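Local coordinates for 3-oxo-tetronate kinase (PDB 1YZY), which catalyses the ATP-dependent phosphorylation of 3-oxo-tetronate to 3-oxo-tetronate 4-phosphate, at residues L24-M29 with V41-I46; K247-S252 with T348-A353; F273-E278 with P304-T309; K374-G379 with E406-M411. All blocks are in the same frame, centred on the assembly; numbering follows the deposited sequence.

Interactions 1, 2 and 3 each pair two parallel strands, while interaction 4 sets a chain corner against a helix near the C-terminus. The first belongs to the sugar-binding N-terminal domain, the second and third to the nucleotide-binding domain. Interactions 2 and 3 adjoin through neighbouring strands 248-252 and 305-307, Ser252 bonding to Ala308 and Thr309. Interactions 1 and 2 are buried ladders of backbone hydrogen bonds; interaction 1 is mostly aliphatic after a polar serine-aspartate start, whereas interaction 2 mixes aliphatic and phenylalanine side chains with threonine, asparagine and serine. Interaction 3, at an outermost strand, adds an exposed glutamine lying on a tyrosine ring. The partly buried interaction 4 is apolar packing; its helix also covers interaction 2.

Interaction 1. Residues L24-M29 with V41-I46; sequences LSTVQM and VDAIVI
Val41 opens the second segment by pressing its CG1 against CG2 of Val27 at 3.5 Å, a tight carbon pair, the two valines meeting at about a right angle. At Asp42 the contact turns polar: CG lies beside its own backbone N (chi1 -60°), which brings OD2 round to Ser25. The Ser25 N-H reaches OD2 at 2.8 Å, on the anti side of the carboxylate and 28° out of its plane, while Ser25 OG gives OD2 a weak bond. Asp42 N in turn bonds to Ser25 OG at 3.0 Å, so the serine hydroxyl is held between backbone and carboxylate of one residue.

From Ala43 on, strands 26-30 and 43-47 of the sugar-binding N-terminal domain run parallel, with strand 369-375 on the far side of 26-30 and helix 55-71 covering Ile44 and Ile46. Ala43 N donates to Ser25 O at 2.9 Å, and Ala43 O receives Val27 N. Ile44 shares a face with Val27 and Met29, its CG2 lying 4.2 Å from Met29 CG. Val45 N bonds to Val27 O at 2.8 Å, its carbonyl takes Met29 N, and its CG2 touches Thr26 CG2. Ile46 CG1 makes loose contact with Met29 CB. The chemistry thus passes from an exposed aspartate gripping one serine to a buried ladder where every second peptide group bonds across and the others serve flanking strands, as Thr26 does with Ile372.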
loop_
_atom_site.group_PDB
_atom_site.type_symbol
_atom_site.label_atom_id
_atom_site.label_comp_id
_atom_site.label_asym_id
_atom_site.label_seq_id
_atom_site.Cartn_x
_atom_site.Cartn_y
_atom_site.Cartn_z
ATOM N N LEU A 24 9.930 -10.436 5.252
ATOM C CA LEU A 24 10.512 -9.255 5.896
ATOM C C LEU A 24 9.582 -8.518 6.879
ATOM O O LEU A 24 8.451 -8.212 6.538
ATOM C CB LEU A 24 11.002 -8.286 4.811
ATOM C CG LEU A 24 12.515 -8.100 4.661
ATOM C CD1 LEU A 24 13.253 -9.430 4.630
ATOM C CD2 LEU A 24 12.801 -7.269 3.419
ATOM N N SER A 25 10.029 -8.281 8.109
ATOM C CA SER A 25 9.182 -7.538 9.051
ATOM C C SER A 25 9.103 -6.098 8.524
ATOM O O SER A 25 10.130 -5.455 8.308
ATOM C CB SER A 25 9.715 -7.614 10.491
ATOM O OG SER A 25 11.055 -7.187 10.615
ATOM N N THR A 26 7.885 -5.604 8.318
ATOM C CA THR A 26 7.676 -4.277 7.730
ATOM C C THR A 26 6.797 -3.284 8.507
ATOM O O THR A 26 5.821 -3.660 9.154
ATOM C CB THR A 26 7.061 -4.445 6.306
ATOM O OG1 THR A 26 7.885 -5.322 5.520
ATOM C CG2 THR A 26 6.926 -3.106 5.583
ATOM N N VAL A 27 7.166 -2.011 8.436
ATOM C CA VAL A 27 6.412 -0.930 9.059
ATOM C C VAL A 27 6.129 0.099 7.972
ATOM O O VAL A 27 7.050 0.584 7.312
ATOM C CB VAL A 27 7.195 -0.244 10.199
ATOM C CG1 VAL A 27 6.513 1.055 10.590
ATOM C CG2 VAL A 27 7.272 -1.159 11.401
ATOM N N GLN A 28 4.855 0.391 7.752
ATOM C CA GLN A 28 4.468 1.371 6.752
ATOM C C GLN A 28 4.003 2.678 7.399
ATOM O O GLN A 28 2.934 2.736 8.005
ATOM C CB GLN A 28 3.349 0.824 5.861
ATOM C CG GLN A 28 2.884 1.811 4.785
ATOM C CD GLN A 28 1.659 1.333 4.033
ATOM O OE1 GLN A 28 1.333 0.142 4.044
ATOM N NE2 GLN A 28 0.967 2.262 3.375
ATOM N N MET A 29 4.816 3.720 7.264
ATOM C CA MET A 29 4.486 5.030 7.804
ATOM C C MET A 29 3.753 5.839 6.741
ATOM O O MET A 29 4.140 5.827 5.576
ATOM C CB MET A 29 5.758 5.752 8.231
ATOM C CG MET A 29 6.528 5.028 9.321
ATOM S SD MET A 29 5.520 4.666 10.791
ATOM C CE MET A 29 6.286 5.723 12.020
ATOM N N VAL A 41 12.706 -3.221 12.758
ATOM C CA VAL A 41 12.132 -4.020 11.669
ATOM C C VAL A 41 13.112 -4.161 10.502
ATOM O O VAL A 41 14.154 -3.504 10.479
ATOM C CB VAL A 41 10.798 -3.430 11.136
ATOM C CG1 VAL A 41 9.722 -3.513 12.209
ATOM C CG2 VAL A 41 10.997 -1.999 10.663
ATOM N N ASP A 42 12.770 -5.023 9.547
ATOM C CA ASP A 42 13.604 -5.279 8.378
ATOM C C ASP A 42 13.403 -4.247 7.278
ATOM O O ASP A 42 14.321 -3.972 6.506
ATOM C CB ASP A 42 13.303 -6.664 7.793
ATOM C CG ASP A 42 13.554 -7.786 8.768
ATOM O OD1 ASP A 42 14.543 -7.714 9.533
ATOM O OD2 ASP A 42 12.762 -8.753 8.755
ATOM N N ALA A 43 12.186 -3.720 7.178
ATOM C CA ALA A 43 11.852 -2.732 6.157
ATOM C C ALA A 43 10.857 -1.674 6.643
ATOM O O ALA A 43 9.947 -1.963 7.419
ATOM C CB ALA A 43 11.296 -3.440 4.911
ATOM N N ILE A 44 11.059 -0.438 6.207
ATOM C CA ILE A 44 10.153 0.641 6.557
ATOM C C ILE A 44 9.756 1.314 5.258
ATOM O O ILE A 44 10.615 1.718 4.485
ATOM C CB ILE A 44 10.809 1.692 7.471
ATOM C CG1 ILE A 44 11.345 1.034 8.744
ATOM C CG2 ILE A 44 9.785 2.766 7.840
ATOM C CD1 ILE A 44 12.189 1.957 9.599
ATOM N N VAL A 45 8.455 1.377 5.000
ATOM C CA VAL A 45 7.920 2.006 3.805
ATOM C C VAL A 45 7.251 3.343 4.160
ATOM O O VAL A 45 6.385 3.387 5.028
ATOM C CB VAL A 45 6.835 1.114 3.152
ATOM C CG1 VAL A 45 6.332 1.747 1.867
ATOM C CG2 VAL A 45 7.370 -0.279 2.880
ATOM N N ILE A 46 7.661 4.431 3.517
ATOM C CA ILE A 46 7.032 5.731 3.762
ATOM C C ILE A 46 6.144 6.090 2.573
ATOM O O ILE A 46 6.607 6.191 1.444
ATOM C CB ILE A 46 8.062 6.862 4.031
ATOM C CG1 ILE A 46 8.763 6.617 5.365
ATOM C CG2 ILE A 46 7.362 8.235 4.071
ATOM C CD1 ILE A 46 9.757 7.686 5.730
#

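Interaction 2. Residues K247-S252 with T348-A353; sequences KTVVLS and TNFITA
Lys247 begins the pairing with its carbonyl, which accepts two N-H groups at once: those of Thr348 and Asn349, each 3.2 Å from Lys247 O. At Thr248 a side-chain pair runs beside the backbone. Thr248 OG1 lies 2.9 Å from Asn349 OD1 in a weak hydrogen bond, and the other branch, CG2, turns along the same face to meet Ile351 CD1. Val249 uses both its backbone groups: its N reaches Asn349 O, and its O takes the N-H of Ile351 at 2.9 Å in a fairly straight bond, 166° at the hydrogen. On the opposite face Val249 CG1, lodged between the backbone N and carbonyl carbon (chi1 67°), comes obliquely to Phe350 CD1 at 3.6 Å.

Val250 brings CG2 to within 4.0 Å of Ile351 CB, so Ile351 is packed by both Thr248 and Val250. Leu251 N donates to Ile351 O and Leu251 O accepts from Ala353 N at 3.1 Å, while its CD1 approaches the edge of the Phe350 ring. Ser252 closes the segment with OG 3.3 Å from Ala353 CB; that hydroxyl is hydrogen-bonded to Thr309 OG1. This is regular parallel beta pairing in the nucleotide-binding domain, and its C-terminal strand ends run toward Ser254 and the Gly354-Thr357 stretch, positions that probably bind ATP, as in relatives.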
loop_
_atom_site.group_PDB
_atom_site.type_symbol
_atom_site.label_atom_id
_atom_site.label_comp_id
_atom_site.label_asym_id
_atom_site.label_seq_id
_atom_site.Cartn_x
_atom_site.Cartn_y
_atom_site.Cartn_z
ATOM N N LYS A 247 -10.646 -7.806 23.012
ATOM C CA LYS A 247 -11.981 -7.403 22.564
ATOM C C LYS A 247 -11.886 -6.929 21.113
ATOM O O LYS A 247 -10.958 -6.208 20.766
ATOM C CB LYS A 247 -12.516 -6.264 23.443
ATOM C CG LYS A 247 -12.344 -6.470 24.945
ATOM C CD LYS A 247 -13.191 -7.621 25.462
ATOM C CE LYS A 247 -12.787 -8.003 26.879
ATOM N NZ LYS A 247 -11.386 -8.533 26.930
ATOM N N THR A 248 -12.884 -7.255 20.299
ATOM C CA THR A 248 -12.874 -6.872 18.885
ATOM C C THR A 248 -14.202 -6.261 18.463
ATOM O O THR A 248 -15.251 -6.575 19.040
ATOM C CB THR A 248 -12.583 -8.119 17.982
ATOM O OG1 THR A 248 -11.289 -8.654 18.297
ATOM C CG2 THR A 248 -12.640 -7.769 16.497
ATOM N N VAL A 249 -14.158 -5.401 17.449
ATOM C CA VAL A 249 -15.354 -4.751 16.922
ATOM C C VAL A 249 -15.266 -4.577 15.401
ATOM O O VAL A 249 -14.186 -4.349 14.848
ATOM C CB VAL A 249 -15.616 -3.371 17.614
ATOM C CG1 VAL A 249 -14.529 -2.365 17.260
ATOM C CG2 VAL A 249 -16.989 -2.837 17.241
ATOM N N VAL A 250 -16.400 -4.760 14.736
ATOM C CA VAL A 250 -16.500 -4.613 13.291
ATOM C C VAL A 250 -17.324 -3.363 13.014
ATOM O O VAL A 250 -18.446 -3.231 13.511
ATOM C CB VAL A 250 -17.218 -5.841 12.635
ATOM C CG1 VAL A 250 -17.452 -5.600 11.156
ATOM C CG2 VAL A 250 -16.399 -7.108 12.826
ATOM N N LEU A 251 -16.751 -2.433 12.256
ATOM C CA LEU A 251 -17.432 -1.192 11.894
ATOM C C LEU A 251 -17.496 -1.124 10.364
ATOM O O LEU A 251 -16.511 -0.798 9.708
ATOM C CB LEU A 251 -16.683 0.010 12.492
ATOM C CG LEU A 251 -16.490 -0.006 14.023
ATOM C CD1 LEU A 251 -15.537 1.067 14.462
ATOM C CD2 LEU A 251 -17.816 0.135 14.749
ATOM N N SER A 252 -18.670 -1.429 9.815
ATOM C CA SER A 252 -18.910 -1.474 8.368
ATOM C C SER A 252 -19.719 -0.305 7.809
ATOM O O SER A 252 -20.873 -0.112 8.179
ATOM C CB SER A 252 -19.649 -2.774 8.042
ATOM O OG SER A 252 -19.456 -3.171 6.700
ATOM N N THR A 348 -9.242 -3.621 21.593
ATOM C CA THR A 348 -7.934 -3.592 20.948
ATOM C C THR A 348 -7.867 -4.000 19.481
ATOM O O THR A 348 -6.856 -3.750 18.821
ATOM C CB THR A 348 -6.882 -4.404 21.757
ATOM O OG1 THR A 348 -7.391 -5.705 22.085
ATOM C CG2 THR A 348 -6.511 -3.667 23.024
ATOM N N ASN A 349 -8.944 -4.575 18.959
ATOM C CA ASN A 349 -8.973 -5.011 17.565
ATOM C C ASN A 349 -10.124 -4.339 16.820
ATOM O O ASN A 349 -11.286 -4.445 17.228
ATOM C CB ASN A 349 -9.149 -6.536 17.470
ATOM C CG ASN A 349 -8.124 -7.314 18.285
ATOM O OD1 ASN A 349 -8.442 -8.360 18.852
ATOM N ND2 ASN A 349 -6.884 -6.845 18.300
ATOM N N PHE A 350 -9.809 -3.651 15.724
ATOM C CA PHE A 350 -10.830 -2.974 14.925
ATOM C C PHE A 350 -10.843 -3.505 13.493
ATOM O O PHE A 350 -9.823 -3.503 12.811
ATOM C CB PHE A 350 -10.578 -1.466 14.887
ATOM C CG PHE A 350 -10.653 -0.802 16.228
ATOM C CD1 PHE A 350 -11.792 -0.091 16.599
ATOM C CD2 PHE A 350 -9.590 -0.878 17.118
ATOM C CE1 PHE A 350 -11.870 0.536 17.845
ATOM C CE2 PHE A 350 -9.654 -0.261 18.360
ATOM C CZ PHE A 350 -10.799 0.449 18.726
ATOM N N ILE A 351 -12.005 -3.955 13.042
ATOM C CA ILE A 351 -12.160 -4.474 11.690
ATOM C C ILE A 351 -13.121 -3.547 10.948
ATOM O O ILE A 351 -14.323 -3.566 11.191
ATOM C CB ILE A 351 -12.724 -5.917 11.715
ATOM C CG1 ILE A 351 -11.811 -6.820 12.550
ATOM C CG2 ILE A 351 -12.860 -6.468 10.299
ATOM C CD1 ILE A 351 -12.349 -8.203 12.745
ATOM N N THR A 352 -12.583 -2.708 10.076
ATOM C CA THR A 352 -13.407 -1.771 9.321
ATOM C C THR A 352 -13.665 -2.198 7.875
ATOM O O THR A 352 -12.929 -3.012 7.304
ATOM C CB THR A 352 -12.783 -0.359 9.335
ATOM O OG1 THR A 352 -11.446 -0.417 8.820
ATOM C CG2 THR A 352 -12.729 0.187 10.767
ATOM N N ALA A 353 -14.749 -1.680 7.307
ATOM C CA ALA A 353 -15.118 -1.977 5.930
ATOM C C ALA A 353 -15.473 -0.674 5.223
ATOM O O ALA A 353 -16.326 0.081 5.690
ATOM C CB ALA A 353 -16.289 -2.933 5.891
#

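Interaction 3. Residues F273-E278 with P304-T309; sequences FQLDVE and PMVYAT
Phe273 and Gln274 pair in parallel with Val306 and Tyr307, stitched by three backbone bonds: Phe273 N to Met305 O at 2.7 Å, Tyr307 N to Phe273 O at 3.1 Å, and Leu275 N to Tyr307 O, whose modelled length is too short to be trusted. The main side-chain contact is Gln274 laid over Tyr307. Tyr307 CG sits between its own backbone N and carbonyl carbon (chi1 65°), and this swings the ring across toward the neighbouring strand. Gln274 CA then stands over one ring face, 3.8 Å from the Tyr307 centroid and 18° off the normal, in a CH-pi contact. Further out, Gln274 CB lies 3.5 Å from both CZ and OH of Tyr307, and the extended chain carries its amide into a plane only 13° from that of the ring. Leu275 aims its CB at the other strand and meets Tyr307 O at 3.3 Å, with the Val306 CG1 and Ala308 CB methyls somewhat farther off.

Past Leu275, Asp276 takes the N-cap position of helix 277-282, with OD2 bonded to Gln279 N. Strand 272-274 is the outermost on this side, next to 305-307, which in turn bonds to strand 248-252 through Val306, with Ala308 just past its end. Helix 286-295 covers Phe273, where Trp293 meets the ring edge-to-face, helix 257-266 packs on Tyr307 through Val263, and Leu275 and Ala308 lean on helix 324-345.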
loop_
_atom_site.group_PDB
_atom_site.type_symbol
_atom_site.label_atom_id
_atom_site.label_comp_id
_atom_site.label_asym_id
_atom_site.label_seq_id
_atom_site.Cartn_x
_atom_site.Cartn_y
_atom_site.Cartn_z
ATOM N N PHE A 273 -25.905 -4.372 14.770
ATOM C CA PHE A 273 -26.709 -3.194 15.008
ATOM C C PHE A 273 -26.576 -2.313 13.779
ATOM O O PHE A 273 -25.510 -1.760 13.529
ATOM C CB PHE A 273 -26.181 -2.467 16.250
ATOM C CG PHE A 273 -27.052 -1.332 16.715
ATOM C CD1 PHE A 273 -27.323 -0.247 15.881
ATOM C CD2 PHE A 273 -27.589 -1.339 17.992
ATOM C CE1 PHE A 273 -28.114 0.810 16.312
ATOM C CE2 PHE A 273 -28.383 -0.283 18.436
ATOM C CZ PHE A 273 -28.646 0.792 17.593
ATOM N N GLN A 274 -27.649 -2.193 13.009
ATOM C CA GLN A 274 -27.616 -1.357 11.819
ATOM C C GLN A 274 -27.631 0.132 12.169
ATOM O O GLN A 274 -28.548 0.615 12.837
ATOM C CB GLN A 274 -28.789 -1.671 10.899
ATOM C CG GLN A 274 -28.810 -0.783 9.671
ATOM C CD GLN A 274 -29.965 -1.079 8.755
ATOM O OE1 GLN A 274 -30.815 -1.917 9.055
ATOM N NE2 GLN A 274 -30.018 -0.378 7.629
ATOM N N LEU A 275 -26.613 0.850 11.709
ATOM C CA LEU A 275 -26.503 2.279 11.957
ATOM C C LEU A 275 -27.545 2.994 11.091
ATOM O O LEU A 275 -27.499 2.915 9.859
ATOM C CB LEU A 275 -25.080 2.751 11.620
ATOM C CG LEU A 275 -24.550 4.106 12.108
ATOM C CD1 LEU A 275 -23.044 4.118 11.954
ATOM C CD2 LEU A 275 -25.167 5.281 11.350
ATOM N N ASP A 276 -28.508 3.643 11.741
ATOM C CA ASP A 276 -29.570 4.374 11.056
ATOM C C ASP A 276 -29.119 5.818 10.840
ATOM O O ASP A 276 -28.765 6.507 11.797
ATOM C CB ASP A 276 -30.852 4.328 11.899
ATOM C CG ASP A 276 -32.003 5.098 11.271
ATOM O OD1 ASP A 276 -32.352 4.815 10.105
ATOM O OD2 ASP A 276 -32.563 5.981 11.952
ATOM N N VAL A 277 -29.154 6.279 9.589
ATOM C CA VAL A 277 -28.715 7.635 9.246
ATOM C C VAL A 277 -29.555 8.771 9.840
ATOM O O VAL A 277 -29.027 9.844 10.135
ATOM C CB VAL A 277 -28.590 7.817 7.714
ATOM C CG1 VAL A 277 -28.116 9.227 7.374
ATOM C CG2 VAL A 277 -27.614 6.793 7.148
ATOM N N GLU A 278 -30.856 8.546 9.989
ATOM C CA GLU A 278 -31.749 9.560 10.555
ATOM C C GLU A 278 -31.362 9.849 12.012
ATOM O O GLU A 278 -31.409 10.991 12.469
ATOM C CB GLU A 278 -33.200 9.065 10.490
ATOM C CG GLU A 278 -34.268 10.146 10.269
ATOM C CD GLU A 278 -34.607 10.972 11.509
ATOM O OE1 GLU A 278 -34.293 10.549 12.646
ATOM O OE2 GLU A 278 -35.216 12.052 11.337
ATOM N N PRO A 304 -19.070 -7.983 17.842
ATOM C CA PRO A 304 -20.315 -7.314 17.461
ATOM C C PRO A 304 -20.084 -6.347 16.294
ATOM O O PRO A 304 -19.034 -5.721 16.185
ATOM C CB PRO A 304 -20.711 -6.595 18.748
ATOM C CG PRO A 304 -19.407 -6.236 19.336
ATOM C CD PRO A 304 -18.601 -7.504 19.153
ATOM N N MET A 305 -21.077 -6.212 15.431
ATOM C CA MET A 305 -20.940 -5.339 14.281
ATOM C C MET A 305 -22.020 -4.257 14.172
ATOM O O MET A 305 -23.234 -4.487 14.177
ATOM C CB MET A 305 -21.023 -6.172 12.991
ATOM C CG MET A 305 -21.320 -5.360 11.729
ATOM S SD MET A 305 -21.281 -6.318 10.211
ATOM C CE MET A 305 -22.821 -7.242 10.291
ATOM N N VAL A 306 -21.505 -3.033 14.070
ATOM C CA VAL A 306 -22.222 -1.783 13.863
ATOM C C VAL A 306 -22.002 -1.446 12.391
ATOM O O VAL A 306 -20.866 -1.219 11.972
ATOM C CB VAL A 306 -21.738 -0.604 14.717
ATOM C CG1 VAL A 306 -22.688 0.558 14.551
ATOM C CG2 VAL A 306 -21.645 -0.998 16.171
ATOM N N TYR A 307 -23.075 -1.388 11.611
ATOM C CA TYR A 307 -22.931 -1.133 10.185
ATOM C C TYR A 307 -23.876 -0.137 9.537
ATOM O O TYR A 307 -25.044 -0.035 9.905
ATOM C CB TYR A 307 -23.024 -2.460 9.421
ATOM C CG TYR A 307 -24.372 -3.148 9.522
ATOM C CD1 TYR A 307 -25.282 -3.101 8.464
ATOM C CD2 TYR A 307 -24.745 -3.835 10.684
ATOM C CE1 TYR A 307 -26.523 -3.711 8.562
ATOM C CE2 TYR A 307 -25.977 -4.449 10.790
ATOM C CZ TYR A 307 -26.864 -4.382 9.729
ATOM O OH TYR A 307 -28.104 -4.964 9.845
ATOM N N ALA A 308 -23.358 0.571 8.542
ATOM C CA ALA A 308 -24.132 1.534 7.771
ATOM C C ALA A 308 -24.451 0.881 6.420
ATOM O O ALA A 308 -25.347 1.315 5.697
ATOM C CB ALA A 308 -23.330 2.816 7.568
ATOM N N THR A 309 -23.728 -0.191 6.121
ATOM C CA THR A 309 -23.871 -0.947 4.882
ATOM C C THR A 309 -25.296 -1.320 4.464
ATOM O O THR A 309 -25.960 -2.129 5.120
ATOM C CB THR A 309 -23.056 -2.232 4.967
ATOM O OG1 THR A 309 -21.689 -1.900 5.230
ATOM C CG2 THR A 309 -23.162 -3.034 3.675
#

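Interaction 4. Residues K374-G379 with E406-M411; sequences KQIAPG and EYAQGM
Ile376 carries this contact, set against one side of the final helix. Its CB already feels the methyl end of Met411, and the CA beneath it is closer still, 3.6 Å from Met411 CE. From CB the side chain forks. The CG2 branch, anti to the backbone N (chi1 -63° places CG1 beside that N instead), lands on the helix backbone: Ile376 CG2 is 3.7 Å from Ala408 CA, and Met411 CE and Tyr407 CD2 also border it. The other branch passes the thioether, with Ile376 CG1 4.0 Å from Met411 SD, and finishes at CD1, which rests 3.8 Å from Ala408 CB.

Ile376 stands where the chain turns a corner after strand 369-375; with Ala377 it faces Val380 in a classic beta bulge, at the start of the turn into strand 380-385. Trp382 of that strand packs on both Ile376 and Met411, and its NE1 bonds to Ala408 O.

Met411 comes across the isoleucine at about a right angle, its chain bent at chi3 (79°) to bring the methyl back onto it. Next to it the carbonyl oxygen of Ile376 lies at the edge of the Tyr407 ring, in its plane, with Ile376 O 3.2 Å from Tyr407 CE2.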
loop_
_atom_site.group_PDB
_atom_site.type_symbol
_atom_site.label_atom_id
_atom_site.label_comp_id
_atom_site.label_asym_id
_atom_site.label_seq_id
_atom_site.Cartn_x
_atom_site.Cartn_y
_atom_site.Cartn_z
ATOM N N LYS A 374 -0.016 -10.654 8.982
ATOM C CA LYS A 374 -0.609 -11.703 8.158
ATOM C C LYS A 374 -1.758 -11.273 7.264
ATOM O O LYS A 374 -2.659 -10.551 7.680
ATOM C CB LYS A 374 -1.027 -12.880 9.028
ATOM C CG LYS A 374 -1.002 -14.216 8.322
ATOM C CD LYS A 374 -0.817 -15.311 9.344
ATOM C CE LYS A 374 -0.958 -16.679 8.734
ATOM N NZ LYS A 374 -0.936 -17.705 9.811
ATOM N N GLN A 375 -1.716 -11.757 6.029
ATOM C CA GLN A 375 -2.716 -11.444 5.025
ATOM C C GLN A 375 -4.032 -12.189 5.237
ATOM O O GLN A 375 -4.079 -13.418 5.180
ATOM C CB GLN A 375 -2.147 -11.746 3.633
ATOM C CG GLN A 375 -3.067 -11.411 2.470
ATOM C CD GLN A 375 -2.382 -11.549 1.114
ATOM O OE1 GLN A 375 -1.513 -10.755 0.757
ATOM N NE2 GLN A 375 -2.783 -12.555 0.352
ATOM N N ILE A 376 -5.088 -11.430 5.510
ATOM C CA ILE A 376 -6.425 -11.978 5.712
ATOM C C ILE A 376 -6.990 -12.312 4.340
ATOM O O ILE A 376 -7.630 -13.345 4.143
ATOM C CB ILE A 376 -7.357 -10.941 6.393
ATOM C CG1 ILE A 376 -6.839 -10.600 7.786
ATOM C CG2 ILE A 376 -8.776 -11.467 6.478
ATOM C CD1 ILE A 376 -7.566 -9.449 8.418
ATOM N N ALA A 377 -6.783 -11.391 3.409
ATOM C CA ALA A 377 -7.233 -11.528 2.031
ATOM C C ALA A 377 -6.304 -10.647 1.193
ATOM O O ALA A 377 -5.605 -9.786 1.738
ATOM C CB ALA A 377 -8.685 -11.066 1.895
ATOM N N PRO A 378 -6.243 -10.878 -0.133
ATOM C CA PRO A 378 -5.356 -10.038 -0.945
ATOM C C PRO A 378 -5.749 -8.576 -0.770
ATOM O O PRO A 378 -6.895 -8.196 -1.035
ATOM C CB PRO A 378 -5.626 -10.531 -2.373
ATOM C CG PRO A 378 -6.008 -11.960 -2.176
ATOM C CD PRO A 378 -6.927 -11.879 -0.973
ATOM N N GLY A 379 -4.799 -7.775 -0.299
ATOM C CA GLY A 379 -5.046 -6.361 -0.084
ATOM C C GLY A 379 -5.527 -6.025 1.318
ATOM O O GLY A 379 -5.685 -4.851 1.651
ATOM N N GLU A 406 -16.003 -12.919 9.590
ATOM C CA GLU A 406 -15.706 -14.014 10.517
ATOM C C GLU A 406 -14.321 -14.609 10.265
ATOM O O GLU A 406 -13.616 -14.974 11.214
ATOM C CB GLU A 406 -16.786 -15.100 10.475
ATOM C CG GLU A 406 -16.965 -15.811 9.151
ATOM C CD GLU A 406 -17.907 -17.005 9.269
ATOM O OE1 GLU A 406 -17.567 -17.972 9.993
ATOM O OE2 GLU A 406 -18.994 -16.971 8.647
ATOM N N TYR A 407 -13.926 -14.678 8.994
ATOM C CA TYR A 407 -12.615 -15.216 8.624
ATOM C C TYR A 407 -11.472 -14.412 9.243
ATOM O O TYR A 407 -10.523 -14.990 9.783
ATOM C CB TYR A 407 -12.435 -15.266 7.103
ATOM C CG TYR A 407 -11.132 -15.910 6.702
ATOM C CD1 TYR A 407 -10.850 -17.229 7.064
ATOM C CD2 TYR A 407 -10.149 -15.188 6.028
ATOM C CE1 TYR A 407 -9.623 -17.811 6.774
ATOM C CE2 TYR A 407 -8.911 -15.763 5.727
ATOM C CZ TYR A 407 -8.654 -17.078 6.108
ATOM O OH TYR A 407 -7.430 -17.656 5.845
ATOM N N ALA A 408 -11.544 -13.089 9.106
ATOM C CA ALA A 408 -10.540 -12.195 9.666
ATOM C C ALA A 408 -10.289 -12.527 11.139
ATOM O O ALA A 408 -9.162 -12.427 11.628
ATOM C CB ALA A 408 -11.005 -10.761 9.529
ATOM N N GLN A 409 -11.354 -12.913 11.839
ATOM C CA GLN A 409 -11.280 -13.269 13.252
ATOM C C GLN A 409 -10.860 -14.721 13.472
ATOM O O GLN A 409 -10.128 -15.034 14.414
ATOM C CB GLN A 409 -12.632 -13.035 13.914
ATOM C CG GLN A 409 -13.163 -11.645 13.707
ATOM C CD GLN A 409 -14.472 -11.419 14.412
ATOM O OE1 GLN A 409 -15.475 -11.092 13.783
ATOM N NE2 GLN A 409 -14.469 -11.579 15.733
ATOM N N GLY A 410 -11.355 -15.605 12.614
ATOM C CA GLY A 410 -11.030 -17.011 12.727
ATOM C C GLY A 410 -9.552 -17.341 12.812
ATOM O O GLY A 410 -9.174 -18.254 13.542
ATOM N N MET A 411 -8.709 -16.618 12.080
ATOM C CA MET A 411 -7.280 -16.909 12.100
ATOM C C MET A 411 -6.527 -16.660 13.407
ATOM O O MET A 411 -5.495 -17.294 13.641
ATOM C CB MET A 411 -6.554 -16.258 10.915
ATOM C CG MET A 411 -6.608 -14.743 10.850
ATOM S SD MET A 411 -5.816 -14.162 9.334
ATOM C CE MET A 411 -7.141 -14.467 8.161
#